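Local structure of nicotinamide-nucleotide adenylyltransferase NadR family / Ribosylnicotinamide kinase (6GYE) at residues G43-V48 and E106-N111; N115-T120 and D139-A144; G192-V197 and F257-A262; L296-P301 and V341-E346. The protein probably phosphorylates nicotinamide riboside and adenylylates the resulting mononucleotide to make NAD+. All coordinates share one frame; numbering follows the deposited sequence.

How the interactions relate
From the N terminus, interaction 1 closes a loop of 57 residues between strand 43-50 and the end of helix 95-110. Interaction 2 follows, joining neighbouring parallel strands of the beta-alpha-beta unit 118-123, 126-133 and 142-147. The two touch where H109 reaches D139, and both reach the same five-stranded sheet. Interactions 3 and 4 belong to the four-stranded sheet of the P-loop NTPase-like part, their centres about 47 to 64 Å from those of the first pair. Interaction 3 spans 59 residues and sets helix 193-203 against strand 255-259; interaction 4 spans 39 and pairs strands 296-300 and 340-342. They too touch, L196 packing on L343 and I300. All follow in series; none nests or crosses.

Interaction 1: G43-V48 and E106-N111; sequences GVLLVV and ELIHHN
L45 carries CG anti to the backbone N (chi1 -175°), which brings its two methyls to N111 and I108. CD1 of L45 lies 4.0 Å from CB of N111, the two side chains crossing at about a right angle, while CD2 of L45 comes 4.4 Å from CG1 of I108. Two residues along the strand, V47 CG1 touches L107 CD1 at 4.2 Å. Strand 43-48 and helix 106-110 run at 139° to each other, as when a helix covers a parallel sheet of a Rossmann-like alpha/beta fold. L107 also touches S83 and N111 touches K81 of strand 80-86, while I108 reaches I18 of strand 15-21.

N111, the first residue to leave helical geometry, turns its amide back: ND2 donates to L107 O over 2.9 Å, almost straight at 171° and with the acceptor in the amide plane. That carbonyl also accepts from N111 N. No hydrogen bond crosses the contact, which is held by apolar packing; N111 gives L45 its CB while its ND2 is satisfied within its own segment.

Interaction 2: N115-T120 and D139-A144; sequences NDLSVT and DGNQYA
The ring of Y143 lies beside V119, whose CB approaches CD1 of the ring obliquely at 3.6 Å, the two side chains pointing the same way. At the ring edge, in plane, is the carboxylate carbon of D139; F105 meets the ring edge-to-face, and F136 also meets it. The flat amide of N141 runs alongside L117, with OD1 3.2 Å from L117 CB. Its ND2 donates to Y143 OH in the amide plane, nearly straight at 177°.

Two neighbouring strands of the parallel sheet meet here, the two strands of a beta-alpha-beta unit connected through helix 126-133. Q142 N bonds to L117 O, V119 N to Q142 O at 2.7 Å, and A144 N to V119 O. Ahead of this ladder a side chain replaces the backbone: N141 OD1 accepts from L117 N at 2.7 Å, with the donor tilted 32° from the carbonyl plane. On the face shared by S118 and Q142, S118 OG donates to Q142 OE1 at 3.2 Å.

D139 shapes the turn before the second strand. Its OD1 accepts from N141 N at 3.0 Å, an Asx turn, and its OD2 takes the Y143 hydroxyl through the syn lone pair at 2.6 Å; H109 of helix 95-110 bonds to the same oxygen. The phenol oxygen is thus gripped between an amide and a carboxylate, which fixes the N141 amide with its OD1 toward L117 N. The chain of bonds would probably also stabilise a charged D139.

Interaction 3: G192-V197 and F257-A262; sequences GKTTLV and FLDTDA. With NNR (Nicotinamide riboside), chain I; SO4 (sulfate ion), chain F.
K193 curls round the sulfate before reaching D259. Its CB lies 3.6 Å from sulfate O4, and CG and CD keep beside the same oxygen as the chain bends at chi2, chi3 and chi4. CE then presses on T260 CG2 at 3.5 Å, tighter than usual for two carbons. At the tip, NZ forms a salt bridge to D259 OD1 over 3.2 Å, arriving on the syn side and 20° out of the carboxylate plane, with a further weak bond to sulfate O3.

Beside it, T194 OG1 lies 3.1 Å from D259 OD2 and also close to sulfate O3. D259 extends to them with CG anti to the backbone N (chi1 -164°), its CG 4.0 Å from V197 CG2. Further along the helix, V197 CG1 packs on F257 CB.

The sulfate occupies a nest of backbone amides: K193 N donates to O4 at 2.9 Å and T194 N to O3, while S190, T191 and G192 add theirs. This strand-loop-helix arrangement matches a Walker A P-loop, consistent with the P-loop NTPase family, and the sulfate, probably from the crystallisation liquor, may mark a phosphate site. On the other side of strand 257-259, L258 CD1 is 3.3 Å from N7 of nicotinamide riboside, so the strand contacts the nicotinamide riboside through L258 and is linked to the sulfate-binding residues K193 and T194 through D259. Amides and an ammonium group thus gather round the anion, while the D259 carboxylate holds the lysine tip through the salt bridge.

Interaction 4: L296-P301 and V341-E346; sequences LILVIP and VILDDE
I297, V299, V341 and L343 join the two segments as parallel strands of the four-stranded sheet in the P-loop NTPase-like part of the protein, where 340-342 is an outermost strand. V341 N donates to I297 O, V299 N to V341 O, and L343 N to V299 O at 2.8 Å, this last bond nearly straight at 174°. L298 is level with V341 and V299 with I342. At the last rung the second segment enters an inverse gamma turn centred on L343.

On the face of L298 and V341 the two side chains lie side by side, CD2 of L298 at 4.1 Å from CB of V341. L296 comes in obliquely, its CD1 3.9 Å from V341 CG2. L343 sets CG beside its backbone N (chi1 -58°), and CD1 then bridges L298 CB at 4.1 Å and I300 CG1 at 4.2 Å. Helix 193-203 packs over this cluster, with L196 touching both I300 and L343, so the leucine at the turn joins the sheet edge to the helix that follows the probable P-loop.

Across the sheet, V299 lies against H324, L327 and L331 of helix 320-333. P301 closes the first segment with its ring against the second: CG meets the I342 CG2 methyl at 3.8 Å, and CD sits 3.1 Å from L343 O.

Interaction 1: G43-V48 and E106-N111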
loop_
_atom_site.group_PDB
_atom_site.type_symbol
_atom_site.label_atom_id
_atom_site.label_comp_id
_atom_site.label_asym_id
_atom_site.label_seq_id
_atom_site.Cartn_x
_atom_site.Cartn_y
_atom_site.Cartn_z
ATOM N N GLY A 43 -13.079 -3.673 -28.010
ATOM C CA GLY A 43 -12.348 -4.085 -26.826
ATOM C C GLY A 43 -11.022 -3.368 -26.726
ATOM O O GLY A 43 -10.511 -2.824 -27.710
ATOM N N VAL A 44 -10.470 -3.359 -25.515
ATOM C CA VAL A 44 -9.225 -2.664 -25.216
ATOM C C VAL A 44 -8.270 -3.639 -24.552
ATOM O O VAL A 44 -8.653 -4.351 -23.614
ATOM C CB VAL A 44 -9.452 -1.441 -24.303
ATOM C CG1 VAL A 44 -8.129 -0.828 -23.873
ATOM C CG2 VAL A 44 -10.310 -0.403 -24.994
ATOM N N LEU A 45 -7.027 -3.653 -25.019
ATOM C CA LEU A 45 -5.937 -4.362 -24.363
ATOM C C LEU A 45 -5.062 -3.340 -23.640
ATOM O O LEU A 45 -4.479 -2.458 -24.283
ATOM C CB LEU A 45 -5.116 -5.147 -25.382
ATOM C CG LEU A 45 -3.999 -6.032 -24.827
ATOM C CD1 LEU A 45 -4.569 -7.084 -23.892
ATOM C CD2 LEU A 45 -3.230 -6.697 -25.946
ATOM N N LEU A 46 -4.997 -3.433 -22.306
ATOM C CA LEU A 46 -4.096 -2.597 -21.523
ATOM C C LEU A 46 -2.736 -3.262 -21.457
ATOM O O LEU A 46 -2.640 -4.436 -21.096
ATOM C CB LEU A 46 -4.610 -2.364 -20.107
ATOM C CG LEU A 46 -5.962 -1.684 -19.938
ATOM C CD1 LEU A 46 -6.242 -1.413 -18.447
ATOM C CD2 LEU A 46 -6.035 -0.413 -20.785
ATOM N N VAL A 47 -1.688 -2.533 -21.832
ATOM C CA VAL A 47 -0.344 -3.094 -21.786
ATOM C C VAL A 47 0.425 -2.432 -20.651
ATOM O O VAL A 47 0.664 -1.222 -20.674
ATOM C CB VAL A 47 0.385 -2.961 -23.125
ATOM C CG1 VAL A 47 1.802 -3.477 -22.991
ATOM C CG2 VAL A 47 -0.343 -3.773 -24.179
ATOM N N VAL A 48 0.767 -3.224 -19.638
ATOM C CA VAL A 48 1.624 -2.790 -18.541
ATOM C C VAL A 48 3.043 -3.136 -18.933
ATOM O O VAL A 48 3.372 -4.322 -19.068
ATOM C CB VAL A 48 1.271 -3.501 -17.226
ATOM C CG1 VAL A 48 1.910 -2.773 -16.059
ATOM C CG2 VAL A 48 -0.215 -3.660 -17.061
ATOM N N GLU A 106 3.157 -10.290 -30.430
ATOM C CA GLU A 106 2.827 -11.575 -29.835
ATOM C C GLU A 106 1.747 -11.411 -28.769
ATOM O O GLU A 106 0.797 -12.199 -28.714
ATOM C CB GLU A 106 4.087 -12.214 -29.270
ATOM C CG GLU A 106 3.874 -13.589 -28.688
ATOM C CD GLU A 106 5.167 -14.363 -28.620
ATOM O OE1 GLU A 106 5.162 -15.566 -28.958
ATOM O OE2 GLU A 106 6.198 -13.752 -28.265
ATOM N N LEU A 107 1.852 -10.361 -27.945
ATOM C CA LEU A 107 0.832 -10.081 -26.938
ATOM C C LEU A 107 -0.535 -9.889 -27.574
ATOM O O LEU A 107 -1.539 -10.414 -27.086
ATOM C CB LEU A 107 1.198 -8.825 -26.157
ATOM C CG LEU A 107 1.907 -8.869 -24.812
ATOM C CD1 LEU A 107 1.751 -7.509 -24.134
ATOM C CD2 LEU A 107 1.357 -9.959 -23.960
ATOM N N ILE A 108 -0.595 -9.109 -28.653
ATOM C CA ILE A 108 -1.858 -8.878 -29.351
ATOM C C ILE A 108 -2.417 -10.190 -29.890
ATOM O O ILE A 108 -3.616 -10.475 -29.776
ATOM C CB ILE A 108 -1.654 -7.858 -30.483
ATOM C CG1 ILE A 108 -1.257 -6.503 -29.909
ATOM C CG2 ILE A 108 -2.912 -7.755 -31.342
ATOM C CD1 ILE A 108 -1.093 -5.439 -30.953
ATOM N N HIS A 109 -1.560 -10.993 -30.519
ATOM C CA HIS A 109 -2.017 -12.260 -31.077
ATOM C C HIS A 109 -2.577 -13.170 -29.985
ATOM O O HIS A 109 -3.661 -13.744 -30.132
ATOM C CB HIS A 109 -0.874 -12.938 -31.831
ATOM C CG HIS A 109 -0.397 -12.168 -33.025
ATOM N ND1 HIS A 109 0.852 -12.352 -33.580
ATOM C CD2 HIS A 109 -0.997 -11.204 -33.768
ATOM C CE1 HIS A 109 0.999 -11.540 -34.614
ATOM N NE2 HIS A 109 -0.108 -10.830 -34.747
ATOM N N HIS A 110 -1.856 -13.294 -28.870
ATOM C CA HIS A 110 -2.255 -14.233 -27.827
ATOM C C HIS A 110 -3.573 -13.824 -27.177
ATOM O O HIS A 110 -4.403 -14.680 -26.854
ATOM C CB HIS A 110 -1.152 -14.333 -26.771
ATOM C CG HIS A 110 -1.385 -15.404 -25.751
ATOM N ND1 HIS A 110 -1.611 -16.724 -26.090
ATOM C CD2 HIS A 110 -1.441 -15.350 -24.399
ATOM C CE1 HIS A 110 -1.784 -17.435 -24.990
ATOM N NE2 HIS A 110 -1.686 -16.625 -23.951
ATOM N N ASN A 111 -3.798 -12.527 -27.002
ATOM C CA ASN A 111 -4.910 -12.033 -26.202
ATOM C C ASN A 111 -6.106 -11.607 -27.040
ATOM O O ASN A 111 -7.017 -10.956 -26.518
ATOM C CB ASN A 111 -4.445 -10.868 -25.320
ATOM C CG ASN A 111 -3.535 -11.324 -24.199
ATOM O OD1 ASN A 111 -4.002 -11.691 -23.116
ATOM N ND2 ASN A 111 -2.231 -11.345 -24.463
#

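Interaction 2: N115-T120 and D139-A144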
loop_
_atom_site.group_PDB
_atom_site.type_symbol
_atom_site.label_atom_id
_atom_site.label_comp_id
_atom_site.label_asym_id
_atom_site.label_seq_id
_atom_site.Cartn_x
_atom_site.Cartn_y
_atom_site.Cartn_z
ATOM N N ASN A 115 -9.685 -12.742 -36.019
ATOM C CA ASN A 115 -8.745 -12.344 -37.057
ATOM C C ASN A 115 -9.333 -11.170 -37.832
ATOM O O ASN A 115 -10.485 -10.779 -37.621
ATOM C CB ASN A 115 -8.453 -13.507 -38.015
ATOM C CG ASN A 115 -7.877 -14.717 -37.314
ATOM O OD1 ASN A 115 -7.180 -14.593 -36.309
ATOM N ND2 ASN A 115 -8.166 -15.901 -37.845
ATOM N N ASP A 116 -8.533 -10.625 -38.752
ATOM C CA ASP A 116 -8.922 -9.447 -39.533
ATOM C C ASP A 116 -9.311 -8.283 -38.622
ATOM O O ASP A 116 -10.384 -7.688 -38.749
ATOM C CB ASP A 116 -10.051 -9.781 -40.503
ATOM C CG ASP A 116 -9.776 -11.037 -41.283
ATOM O OD1 ASP A 116 -8.726 -11.087 -41.955
ATOM O OD2 ASP A 116 -10.594 -11.980 -41.202
ATOM N N LEU A 117 -8.430 -7.973 -37.678
ATOM C CA LEU A 117 -8.703 -6.905 -36.733
ATOM C C LEU A 117 -8.365 -5.552 -37.331
ATOM O O LEU A 117 -7.561 -5.435 -38.259
ATOM C CB LEU A 117 -7.886 -7.078 -35.462
ATOM C CG LEU A 117 -7.976 -8.401 -34.721
ATOM C CD1 LEU A 117 -7.059 -8.285 -33.522
ATOM C CD2 LEU A 117 -9.415 -8.706 -34.313
ATOM N N SER A 118 -8.974 -4.520 -36.760
ATOM C CA SER A 118 -8.564 -3.135 -36.956
ATOM C C SER A 118 -8.045 -2.660 -35.605
ATOM O O SER A 118 -8.825 -2.463 -34.667
ATOM C CB SER A 118 -9.714 -2.268 -37.464
ATOM O OG SER A 118 -9.292 -0.923 -37.650
ATOM N N VAL A 119 -6.728 -2.535 -35.490
ATOM C CA VAL A 119 -6.065 -2.231 -34.233
ATOM C C VAL A 119 -5.539 -0.804 -34.256
ATOM O O VAL A 119 -4.959 -0.357 -35.256
ATOM C CB VAL A 119 -4.924 -3.228 -33.969
ATOM C CG1 VAL A 119 -4.176 -2.839 -32.709
ATOM C CG2 VAL A 119 -5.481 -4.626 -33.831
ATOM N N THR A 120 -5.740 -0.091 -33.145
ATOM C CA THR A 120 -5.229 1.260 -32.947
ATOM C C THR A 120 -4.337 1.295 -31.708
ATOM O O THR A 120 -4.774 0.927 -30.616
ATOM C CB THR A 120 -6.373 2.271 -32.816
ATOM O OG1 THR A 120 -7.223 2.176 -33.958
ATOM C CG2 THR A 120 -5.839 3.694 -32.702
ATOM N N ASP A 139 0.024 -9.847 -40.797
ATOM C CA ASP A 139 -0.703 -10.880 -40.073
ATOM C C ASP A 139 -2.197 -10.872 -40.372
ATOM O O ASP A 139 -2.960 -11.537 -39.662
ATOM C CB ASP A 139 -0.468 -10.727 -38.567
ATOM C CG ASP A 139 -0.868 -9.357 -38.053
ATOM O OD1 ASP A 139 -1.429 -8.561 -38.835
ATOM O OD2 ASP A 139 -0.612 -9.076 -36.863
ATOM N N GLY A 140 -2.637 -10.136 -41.389
ATOM C CA GLY A 140 -4.045 -10.022 -41.690
ATOM C C GLY A 140 -4.776 -8.920 -40.949
ATOM O O GLY A 140 -5.971 -8.720 -41.203
ATOM N N ASN A 141 -4.111 -8.213 -40.032
ATOM C CA ASN A 141 -4.705 -7.084 -39.323
ATOM C C ASN A 141 -4.398 -5.750 -39.995
ATOM O O ASN A 141 -3.396 -5.586 -40.694
ATOM C CB ASN A 141 -4.212 -7.015 -37.880
ATOM C CG ASN A 141 -4.735 -8.133 -37.033
ATOM O OD1 ASN A 141 -5.814 -8.678 -37.284
ATOM N ND2 ASN A 141 -3.972 -8.492 -36.015
ATOM N N GLN A 142 -5.274 -4.785 -39.735
ATOM C CA GLN A 142 -5.081 -3.391 -40.099
ATOM C C GLN A 142 -4.635 -2.626 -38.856
ATOM O O GLN A 142 -5.287 -2.695 -37.807
ATOM C CB GLN A 142 -6.372 -2.797 -40.660
ATOM C CG GLN A 142 -6.211 -1.417 -41.292
ATOM C CD GLN A 142 -7.543 -0.711 -41.529
ATOM O OE1 GLN A 142 -8.445 -0.750 -40.684
ATOM N NE2 GLN A 142 -7.685 -0.096 -42.699
ATOM N N TYR A 143 -3.508 -1.932 -38.966
ATOM C CA TYR A 143 -2.888 -1.232 -37.854
ATOM C C TYR A 143 -2.829 0.262 -38.089
ATOM O O TYR A 143 -2.557 0.720 -39.202
ATOM C CB TYR A 143 -1.475 -1.732 -37.603
ATOM C CG TYR A 143 -1.448 -3.127 -37.065
ATOM C CD1 TYR A 143 -1.778 -3.370 -35.732
ATOM C CD2 TYR A 143 -1.103 -4.205 -37.875
ATOM C CE1 TYR A 143 -1.763 -4.646 -35.213
ATOM C CE2 TYR A 143 -1.079 -5.498 -37.364
ATOM C CZ TYR A 143 -1.416 -5.707 -36.026
ATOM O OH TYR A 143 -1.412 -6.969 -35.486
ATOM N N ALA A 144 -3.069 1.010 -37.019
ATOM C CA ALA A 144 -2.901 2.448 -37.018
ATOM C C ALA A 144 -2.304 2.835 -35.674
ATOM O O ALA A 144 -2.569 2.200 -34.650
ATOM C CB ALA A 144 -4.230 3.187 -37.264
#

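Interaction 3: G192-V197 and F257-A262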
loop_
_atom_site.group_PDB
_atom_site.type_symbol
_atom_site.label_atom_id
_atom_site.label_comp_id
_atom_site.label_asym_id
_atom_site.label_seq_id
_atom_site.Cartn_x
_atom_site.Cartn_y
_atom_site.Cartn_z
ATOM N N GLY A 192 -3.679 5.436 28.538
ATOM C CA GLY A 192 -4.402 6.351 27.675
ATOM C C GLY A 192 -4.169 6.184 26.188
ATOM O O GLY A 192 -4.489 7.112 25.432
ATOM N N LYS A 193 -3.627 5.036 25.739
ATOM C CA LYS A 193 -3.434 4.808 24.307
ATOM C C LYS A 193 -4.730 4.989 23.550
ATOM O O LYS A 193 -4.778 5.682 22.531
ATOM C CB LYS A 193 -2.893 3.399 24.023
ATOM C CG LYS A 193 -1.488 3.130 24.462
ATOM C CD LYS A 193 -1.248 1.720 25.052
ATOM C CE LYS A 193 -1.894 0.534 24.352
ATOM N NZ LYS A 193 -3.393 0.456 24.244
ATOM N N THR A 194 -5.799 4.365 24.035
ATOM C CA THR A 194 -7.024 4.326 23.250
ATOM C C THR A 194 -7.618 5.718 23.118
ATOM O O THR A 194 -8.006 6.131 22.019
ATOM C CB THR A 194 -8.025 3.333 23.875
ATOM O OG1 THR A 194 -7.460 2.016 23.840
ATOM C CG2 THR A 194 -9.340 3.300 23.102
ATOM N N THR A 195 -7.648 6.479 24.215
ATOM C CA THR A 195 -8.109 7.856 24.123
ATOM C C THR A 195 -7.226 8.661 23.167
ATOM O O THR A 195 -7.737 9.445 22.360
ATOM C CB THR A 195 -8.145 8.479 25.520
ATOM O OG1 THR A 195 -9.134 7.804 26.288
ATOM C CG2 THR A 195 -8.543 9.931 25.470
ATOM N N LEU A 196 -5.902 8.443 23.203
ATOM C CA LEU A 196 -5.010 9.199 22.325
ATOM C C LEU A 196 -5.252 8.868 20.853
ATOM O O LEU A 196 -5.391 9.772 20.018
ATOM C CB LEU A 196 -3.549 8.932 22.696
ATOM C CG LEU A 196 -2.534 9.724 21.862
ATOM C CD1 LEU A 196 -2.720 11.207 22.084
ATOM C CD2 LEU A 196 -1.104 9.312 22.158
ATOM N N VAL A 197 -5.295 7.570 20.529
ATOM C CA VAL A 197 -5.510 7.094 19.158
ATOM C C VAL A 197 -6.770 7.711 18.559
ATOM O O VAL A 197 -6.756 8.242 17.442
ATOM C CB VAL A 197 -5.603 5.554 19.144
ATOM C CG1 VAL A 197 -6.134 5.054 17.797
ATOM C CG2 VAL A 197 -4.257 4.921 19.461
ATOM N N PHE A 257 -4.300 5.347 11.840
ATOM C CA PHE A 257 -3.750 5.246 13.186
ATOM C C PHE A 257 -3.988 3.843 13.722
ATOM O O PHE A 257 -5.099 3.315 13.618
ATOM C CB PHE A 257 -4.362 6.292 14.115
ATOM C CG PHE A 257 -3.950 7.695 13.786
ATOM C CD1 PHE A 257 -4.614 8.423 12.793
ATOM C CD2 PHE A 257 -2.891 8.285 14.453
ATOM C CE1 PHE A 257 -4.226 9.724 12.468
ATOM C CE2 PHE A 257 -2.495 9.598 14.148
ATOM C CZ PHE A 257 -3.168 10.317 13.146
ATOM N N LEU A 258 -2.938 3.231 14.255
ATOM C CA LEU A 258 -2.995 1.855 14.727
ATOM C C LEU A 258 -2.776 1.810 16.234
ATOM O O LEU A 258 -1.786 2.351 16.736
ATOM C CB LEU A 258 -1.947 0.996 14.013
ATOM C CG LEU A 258 -2.055 0.947 12.488
ATOM C CD1 LEU A 258 -1.006 -0.028 11.947
ATOM C CD2 LEU A 258 -3.487 0.549 12.028
ATOM N N ASP A 259 -3.675 1.122 16.943
ATOM C CA ASP A 259 -3.576 0.945 18.393
ATOM C C ASP A 259 -2.813 -0.352 18.660
ATOM O O ASP A 259 -3.398 -1.445 18.743
ATOM C CB ASP A 259 -4.963 0.927 19.031
ATOM C CG ASP A 259 -4.914 1.146 20.546
ATOM O OD1 ASP A 259 -3.798 1.093 21.109
ATOM O OD2 ASP A 259 -5.974 1.399 21.166
ATOM N N THR A 260 -1.487 -0.221 18.789
ATOM C CA THR A 260 -0.527 -1.307 19.033
ATOM C C THR A 260 -0.367 -2.238 17.832
ATOM O O THR A 260 -1.096 -2.137 16.839
ATOM C CB THR A 260 -0.873 -2.140 20.293
ATOM O OG1 THR A 260 -1.929 -3.061 20.022
ATOM C CG2 THR A 260 -1.270 -1.265 21.456
ATOM N N ASP A 261 0.602 -3.140 17.916
ATOM C CA ASP A 261 1.014 -3.966 16.786
ATOM C C ASP A 261 1.693 -5.226 17.338
ATOM O O ASP A 261 1.635 -5.490 18.544
ATOM C CB ASP A 261 1.966 -3.177 15.888
ATOM C CG ASP A 261 3.347 -3.086 16.488
ATOM O OD1 ASP A 261 3.459 -2.980 17.736
ATOM O OD2 ASP A 261 4.319 -3.181 15.723
ATOM N N ALA A 262 2.406 -5.962 16.472
ATOM C CA ALA A 262 3.017 -7.214 16.921
ATOM C C ALA A 262 4.204 -6.975 17.852
ATOM O O ALA A 262 4.457 -7.793 18.749
ATOM C CB ALA A 262 3.433 -8.070 15.720
HETATM O O2R NNR I . -2.870 -5.143 4.883
HETATM C C2R NNR I . -1.584 -4.562 4.631
HETATM C C3R NNR I . -0.954 -5.060 3.336
HETATM O O3R NNR I . -1.778 -6.012 2.650
HETATM C C4R NNR I . 0.364 -5.708 3.729
HETATM C C5R NNR I . 1.541 -5.023 3.049
HETATM O O5R NNR I . 2.762 -5.635 3.479
HETATM O O4R NNR I . 0.500 -5.606 5.148
HETATM C C1R NNR I . -0.620 -4.945 5.744
HETATM N N1 NNR I . -0.170 -3.741 6.444
HETATM C C2 NNR I . -0.037 -3.762 7.777
HETATM C C6 NNR I . 0.103 -2.632 5.742
HETATM C C5 NNR I . 0.531 -1.474 6.382
HETATM C C4 NNR I . 0.678 -1.470 7.762
HETATM C C3 NNR I . 0.389 -2.631 8.465
HETATM C C7 NNR I . 0.535 -2.667 9.957
HETATM O O7 NNR I . -0.106 -3.480 10.602
HETATM N N7 NNR I . 1.365 -1.804 10.542
HETATM S S SO4 F . -5.064 2.243 27.424
HETATM O O1 SO4 F . -5.856 3.178 28.231
HETATM O O2 SO4 F . -5.164 0.884 27.940
HETATM O O3 SO4 F . -5.547 2.177 26.050
HETATM O O4 SO4 F . -3.684 2.699 27.489
#

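Interaction 4: L296-P301 and V341-E346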
loop_
_atom_site.group_PDB
_atom_site.type_symbol
_atom_site.label_atom_id
_atom_site.label_comp_id
_atom_site.label_asym_id
_atom_site.label_seq_id
_atom_site.Cartn_x
_atom_site.Cartn_y
_atom_site.Cartn_z
ATOM N N LEU A 296 5.479 6.511 11.605
ATOM C CA LEU A 296 5.650 7.222 12.860
ATOM C C LEU A 296 5.185 6.299 13.969
ATOM O O LEU A 296 4.103 5.720 13.860
ATOM C CB LEU A 296 4.837 8.520 12.880
ATOM C CG LEU A 296 4.765 9.171 14.261
ATOM C CD1 LEU A 296 6.172 9.611 14.692
ATOM C CD2 LEU A 296 3.777 10.340 14.289
ATOM N N ILE A 297 5.997 6.165 15.016
ATOM C CA ILE A 297 5.698 5.334 16.173
ATOM C C ILE A 297 5.650 6.236 17.403
ATOM O O ILE A 297 6.676 6.792 17.820
ATOM C CB ILE A 297 6.735 4.216 16.341
ATOM C CG1 ILE A 297 6.688 3.272 15.133
ATOM C CG2 ILE A 297 6.496 3.436 17.641
ATOM C CD1 ILE A 297 7.934 2.377 15.000
ATOM N N LEU A 298 4.471 6.374 17.992
ATOM C CA LEU A 298 4.269 7.181 19.190
ATOM C C LEU A 298 4.308 6.280 20.421
ATOM O O LEU A 298 3.475 5.381 20.556
ATOM C CB LEU A 298 2.928 7.915 19.125
ATOM C CG LEU A 298 2.849 8.971 18.023
ATOM C CD1 LEU A 298 1.452 9.493 17.866
ATOM C CD2 LEU A 298 3.796 10.115 18.313
ATOM N N VAL A 299 5.253 6.531 21.323
ATOM C CA VAL A 299 5.420 5.718 22.522
ATOM C C VAL A 299 4.943 6.534 23.713
ATOM O O VAL A 299 5.434 7.645 23.940
ATOM C CB VAL A 299 6.881 5.279 22.710
ATOM C CG1 VAL A 299 7.060 4.586 24.050
ATOM C CG2 VAL A 299 7.308 4.363 21.566
ATOM N N ILE A 300 3.998 5.991 24.477
ATOM C CA ILE A 300 3.545 6.619 25.717
ATOM C C ILE A 300 4.391 6.055 26.857
ATOM O O ILE A 300 4.236 4.873 27.203
ATOM C CB ILE A 300 2.053 6.374 25.959
ATOM C CG1 ILE A 300 1.226 6.884 24.774
ATOM C CG2 ILE A 300 1.629 7.019 27.272
ATOM C CD1 ILE A 300 -0.284 6.639 24.933
ATOM N N PRO A 301 5.247 6.855 27.482
ATOM C CA PRO A 301 6.131 6.338 28.519
ATOM C C PRO A 301 5.413 6.278 29.851
ATOM O O PRO A 301 4.400 6.961 30.053
ATOM C CB PRO A 301 7.266 7.367 28.547
ATOM C CG PRO A 301 6.569 8.632 28.207
ATOM C CD PRO A 301 5.489 8.282 27.223
ATOM N N VAL A 341 8.826 8.652 18.479
ATOM C CA VAL A 341 8.674 9.855 19.280
ATOM C C VAL A 341 8.079 9.435 20.615
ATOM O O VAL A 341 7.035 8.773 20.655
ATOM C CB VAL A 341 7.777 10.892 18.583
ATOM C CG1 VAL A 341 7.483 12.055 19.523
ATOM C CG2 VAL A 341 8.431 11.366 17.272
ATOM N N ILE A 342 8.750 9.798 21.702
ATOM C CA ILE A 342 8.325 9.448 23.047
ATOM C C ILE A 342 7.518 10.607 23.619
ATOM O O ILE A 342 7.988 11.754 23.630
ATOM C CB ILE A 342 9.539 9.131 23.927
ATOM C CG1 ILE A 342 10.295 7.956 23.324
ATOM C CG2 ILE A 342 9.094 8.843 25.348
ATOM C CD1 ILE A 342 11.391 7.445 24.197
ATOM N N LEU A 343 6.301 10.320 24.084
ATOM C CA LEU A 343 5.395 11.366 24.570
ATOM C C LEU A 343 5.576 11.573 26.076
ATOM O O LEU A 343 4.723 11.250 26.901
ATOM C CB LEU A 343 3.960 11.014 24.212
ATOM C CG LEU A 343 3.720 10.836 22.711
ATOM C CD1 LEU A 343 2.343 10.265 22.468
ATOM C CD2 LEU A 343 3.884 12.179 21.994
ATOM N N ASP A 344 6.696 12.202 26.416
ATOM C CA ASP A 344 7.065 12.441 27.811
ATOM C C ASP A 344 6.780 13.894 28.205
ATOM O O ASP A 344 7.671 14.729 28.358
ATOM C CB ASP A 344 8.530 12.067 28.029
ATOM C CG ASP A 344 9.468 12.779 27.061
ATOM O OD1 ASP A 344 8.988 13.576 26.212
ATOM O OD2 ASP A 344 10.686 12.518 27.131
ATOM N N ASP A 345 5.491 14.193 28.347
ATOM C CA ASP A 345 5.052 15.534 28.718
ATOM C C ASP A 345 4.257 15.484 30.018
ATOM O O ASP A 345 4.358 14.508 30.770
ATOM C CB ASP A 345 4.227 16.142 27.587
ATOM C CG ASP A 345 4.992 16.177 26.289
ATOM O OD1 ASP A 345 5.783 17.127 26.099
ATOM O OD2 ASP A 345 4.848 15.227 25.489
ATOM N N GLU A 346 3.474 16.528 30.293
ATOM C CA GLU A 346 2.595 16.545 31.466
ATOM C C GLU A 346 3.303 16.218 32.783
ATOM O O GLU A 346 3.441 17.082 33.650
ATOM C CB GLU A 346 1.426 15.580 31.237
ATOM C CG GLU A 346 0.737 15.788 29.889
ATOM C CD GLU A 346 -0.486 14.910 29.693
ATOM O OE1 GLU A 346 -0.838 14.144 30.618
ATOM O OE2 GLU A 346 -1.107 15.003 28.614
#